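Long-range contact in coronin (Toxoplasma gondii, PDB 4OZU), which probably binds actin filaments and contributes to host-cell invasion and egress by the parasite, its WD40 beta-propeller domain being the part present here: residues W138-L146 / A156-E164. Sequence-based numbering, arbitrary orientation.
Sequences WNPAVSGIL and AFWNVEKNE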
loop_
_atom_site.group_PDB
_atom_site.type_symbol
_atom_site.label_atom_id
_atom_site.label_comp_id
_atom_site.label_asym_id
_atom_site.label_seq_id
_atom_site.Cartn_x
_atom_site.Cartn_y
_atom_site.Cartn_z
ATOM N N TRP A 138 1.468 -8.177 -2.909
ATOM C CA TRP A 138 2.675 -8.954 -3.119
ATOM C C TRP A 138 3.472 -9.109 -1.838
ATOM O O TRP A 138 3.641 -8.151 -1.081
ATOM C CB TRP A 138 3.574 -8.280 -4.152
ATOM C CG TRP A 138 3.006 -8.128 -5.515
ATOM C CD1 TRP A 138 2.397 -7.021 -6.036
ATOM C CD2 TRP A 138 3.043 -9.097 -6.563
ATOM N NE1 TRP A 138 2.040 -7.250 -7.346
ATOM C CE2 TRP A 138 2.425 -8.517 -7.691
ATOM C CE3 TRP A 138 3.537 -10.402 -6.658
ATOM C CZ2 TRP A 138 2.291 -9.196 -8.895
ATOM C CZ3 TRP A 138 3.390 -11.080 -7.856
ATOM C CH2 TRP A 138 2.774 -10.475 -8.958
ATOM N N ASN A 139 3.999 -10.309 -1.631
ATOM C CA ASN A 139 4.944 -10.549 -0.559
ATOM C C ASN A 139 6.174 -9.664 -0.756
ATOM O O ASN A 139 6.734 -9.629 -1.848
ATOM C CB ASN A 139 5.335 -12.025 -0.528
ATOM C CG ASN A 139 6.112 -12.390 0.713
ATOM O OD1 ASN A 139 7.207 -11.872 0.954
ATOM N ND2 ASN A 139 5.549 -13.284 1.514
ATOM N N PRO A 140 6.593 -8.941 0.293
ATOM C CA PRO A 140 7.712 -7.999 0.144
ATOM C C PRO A 140 9.083 -8.662 0.131
ATOM O O PRO A 140 10.059 -7.978 -0.159
ATOM C CB PRO A 140 7.570 -7.101 1.375
ATOM C CG PRO A 140 6.950 -7.981 2.397
ATOM C CD PRO A 140 5.996 -8.868 1.641
ATOM N N ALA A 141 9.160 -9.957 0.427
ATOM C CA ALA A 141 10.449 -10.645 0.501
ATOM C C ALA A 141 10.584 -11.772 -0.512
ATOM O O ALA A 141 11.699 -12.159 -0.862
ATOM C CB ALA A 141 10.666 -11.184 1.894
ATOM N N VAL A 142 9.456 -12.294 -0.974
ATOM C CA VAL A 142 9.448 -13.508 -1.779
ATOM C C VAL A 142 8.857 -13.259 -3.143
ATOM O O VAL A 142 7.732 -12.780 -3.274
ATOM C CB VAL A 142 8.647 -14.630 -1.098
ATOM C CG1 VAL A 142 8.806 -15.955 -1.860
ATOM C CG2 VAL A 142 9.075 -14.781 0.347
ATOM N N SER A 143 9.633 -13.590 -4.164
ATOM C CA SER A 143 9.177 -13.529 -5.536
ATOM C C SER A 143 7.996 -14.467 -5.753
ATOM O O SER A 143 7.982 -15.587 -5.240
ATOM C CB SER A 143 10.323 -13.893 -6.485
ATOM O OG SER A 143 11.173 -14.876 -5.902
ATOM N N GLY A 144 7.003 -13.996 -6.496
ATOM C CA GLY A 144 5.947 -14.862 -6.976
ATOM C C GLY A 144 4.833 -15.164 -6.002
ATOM O O GLY A 144 3.903 -15.886 -6.355
ATOM N N ILE A 145 4.920 -14.636 -4.784
ATOM C CA ILE A 145 3.901 -14.901 -3.769
ATOM C C ILE A 145 2.979 -13.694 -3.608
ATOM O O ILE A 145 3.433 -12.576 -3.390
ATOM C CB ILE A 145 4.533 -15.254 -2.401
ATOM C CG1 ILE A 145 5.438 -16.486 -2.525
ATOM C CG2 ILE A 145 3.458 -15.478 -1.344
ATOM C CD1 ILE A 145 4.743 -17.740 -3.043
ATOM N N LEU A 146 1.679 -13.940 -3.703
ATOM C CA LEU A 146 0.676 -12.892 -3.617
ATOM C C LEU A 146 -0.492 -13.335 -2.751
ATOM O O LEU A 146 -0.856 -14.514 -2.754
ATOM C CB LEU A 146 0.200 -12.527 -5.034
ATOM C CG LEU A 146 -0.968 -11.555 -5.187
ATOM C CD1 LEU A 146 -0.719 -10.625 -6.368
ATOM C CD2 LEU A 146 -2.271 -12.304 -5.380
ATOM N N ALA A 156 -6.828 -15.709 -0.098
ATOM C CA ALA A 156 -6.233 -16.723 -0.956
ATOM C C ALA A 156 -4.777 -16.398 -1.214
ATOM O O ALA A 156 -4.451 -15.280 -1.606
ATOM C CB ALA A 156 -6.990 -16.821 -2.276
ATOM N N PHE A 157 -3.909 -17.380 -1.003
ATOM C CA PHE A 157 -2.483 -17.199 -1.243
ATOM C C PHE A 157 -2.066 -17.907 -2.524
ATOM O O PHE A 157 -2.375 -19.082 -2.735
ATOM C CB PHE A 157 -1.677 -17.709 -0.056
ATOM C CG PHE A 157 -1.933 -16.944 1.203
ATOM C CD1 PHE A 157 -1.252 -15.772 1.468
ATOM C CD2 PHE A 157 -2.871 -17.381 2.112
ATOM C CE1 PHE A 157 -1.497 -15.063 2.627
ATOM C CE2 PHE A 157 -3.119 -16.670 3.269
ATOM C CZ PHE A 157 -2.430 -15.522 3.532
ATOM N N TRP A 158 -1.355 -17.171 -3.371
ATOM C CA TRP A 158 -1.039 -17.615 -4.719
ATOM C C TRP A 158 0.455 -17.681 -4.968
ATOM O O TRP A 158 1.180 -16.754 -4.619
ATOM C CB TRP A 158 -1.654 -16.663 -5.744
ATOM C CG TRP A 158 -3.124 -16.790 -5.919
ATOM C CD1 TRP A 158 -4.098 -16.064 -5.291
ATOM C CD2 TRP A 158 -3.800 -17.695 -6.795
ATOM N NE1 TRP A 158 -5.338 -16.462 -5.727
ATOM C CE2 TRP A 158 -5.182 -17.465 -6.647
ATOM C CE3 TRP A 158 -3.371 -18.682 -7.689
ATOM C CZ2 TRP A 158 -6.134 -18.185 -7.362
ATOM C CZ3 TRP A 158 -4.316 -19.389 -8.396
ATOM C CH2 TRP A 158 -5.680 -19.140 -8.227
ATOM N N ASN A 159 0.901 -18.770 -5.584
ATOM C CA ASN A 159 2.206 -18.823 -6.235
ATOM C C ASN A 159 1.986 -18.503 -7.710
ATOM O O ASN A 159 1.576 -19.368 -8.483
ATOM C CB ASN A 159 2.851 -20.201 -6.054
ATOM C CG ASN A 159 4.234 -20.304 -6.684
ATOM O OD1 ASN A 159 4.664 -19.433 -7.445
ATOM N ND2 ASN A 159 4.937 -21.385 -6.368
ATOM N N VAL A 160 2.232 -17.261 -8.106
ATOM C CA VAL A 160 1.854 -16.829 -9.449
ATOM C C VAL A 160 2.642 -17.577 -10.519
ATOM O O VAL A 160 2.135 -17.796 -11.615
ATOM C CB VAL A 160 2.053 -15.300 -9.650
ATOM C CG1 VAL A 160 1.252 -14.522 -8.616
ATOM C CG2 VAL A 160 3.515 -14.925 -9.573
ATOM N N GLU A 161 3.869 -17.976 -10.193
ATOM C CA GLU A 161 4.718 -18.712 -11.130
ATOM C C GLU A 161 4.057 -20.014 -11.566
ATOM O O GLU A 161 4.092 -20.380 -12.739
ATOM C CB GLU A 161 6.078 -19.022 -10.502
ATOM C CG GLU A 161 6.854 -17.806 -10.040
ATOM C CD GLU A 161 8.140 -18.184 -9.334
ATOM O OE1 GLU A 161 8.297 -17.814 -8.153
ATOM O OE2 GLU A 161 8.990 -18.855 -9.957
ATOM N N LYS A 162 3.452 -20.704 -10.605
ATOM C CA LYS A 162 2.839 -22.004 -10.850
ATOM C C LYS A 162 1.329 -21.902 -11.057
ATOM O O LYS A 162 0.668 -22.905 -11.306
ATOM C CB LYS A 162 3.134 -22.948 -9.682
ATOM C CG LYS A 162 4.611 -23.281 -9.509
ATOM C CD LYS A 162 4.857 -24.123 -8.263
ATOM C CE LYS A 162 4.251 -25.514 -8.384
ATOM N NZ LYS A 162 4.469 -26.329 -7.157
ATOM N N ASN A 163 0.795 -20.687 -10.968
ATOM C CA ASN A 163 -0.646 -20.472 -10.991
ATOM C C ASN A 163 -1.308 -21.401 -9.981
ATOM O O ASN A 163 -2.246 -22.142 -10.305
ATOM C CB ASN A 163 -1.211 -20.690 -12.396
ATOM C CG ASN A 163 -2.464 -19.874 -12.649
ATOM O OD1 ASN A 163 -3.338 -19.771 -11.788
ATOM N ND2 ASN A 163 -2.547 -19.269 -13.828
ATOM N N GLU A 164 -0.791 -21.361 -8.756
ATOM C CA GLU A 164 -1.223 -22.269 -7.700
ATOM C C GLU A 164 -1.729 -21.519 -6.474
ATOM O O GLU A 164 -0.990 -20.780 -5.830
ATOM C CB GLU A 164 -0.072 -23.196 -7.300
ATOM C CG GLU A 164 -0.431 -24.213 -6.224
ATOM C CD GLU A 164 0.760 -25.044 -5.782
ATOM O OE1 GLU A 164 1.883 -24.789 -6.263
ATOM O OE2 GLU A 164 0.569 -25.955 -4.948
HETATM O O HOH W 1 10.441 -17.623 -6.714
#
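Val160 CG1 approaches the Trp138 ring obliquely, at 4.1 Å from CZ3, the two side chains crossing at about a right angle, while one face of the ring carries CD1 of Leu146 over its centre, 3.9 Å above the plane. Leu146 thus links two tryptophans, for its other methyl, CD2, comes obliquely against CD1 of Trp158. Its chi1 of 173° carries the branch CG anti to the backbone N, and chi2 of 141° then turns CD1 to Trp138 and CD2 to Trp158. At the edge of the Trp158 indole, in its plane, lies the carbonyl carbon of Asn163, where the chain turns back; the NE1 of Trp138 is held by the carbonyl of Asn86 in the preceding blade.

Strands 145-150 and 154-159 pair antiparallel here. Leu146 and Trp158 form a hydrogen-bonded pair, closed by Leu146 N to Trp158 O (3.0 Å) and by Trp158 N to Leu146 O (2.8 Å). Ile145 faces Asn159 in the next, non-hydrogen-bonded pair, their side chains on the opposite face of the sheet from Leu146. Beyond it, Val160 N bonds to Gly144 O at 2.8 Å with an N-H...O angle of 161°, and Val160 CG2 rests 3.6 Å from Gly144 CA. Gly144 occupies the type II turn from Val142 to Ile145 with positive phi, and its bare CA lets the valine and the Glu161 carboxylate close in. In one of two Ser143 conformers, a water donating to Glu161 OE1 also hydrogen-bonds Ser143 OG, a doubtful bridge.

This is the junction of the second and third strands of a four-stranded WD40 propeller blade. Straight backbone bonds set the register and the two indoles, Leu146 and Val160 CG1 add apolar contacts, whereas any side-chain polar link between the loops runs through that water and is probably more adaptable.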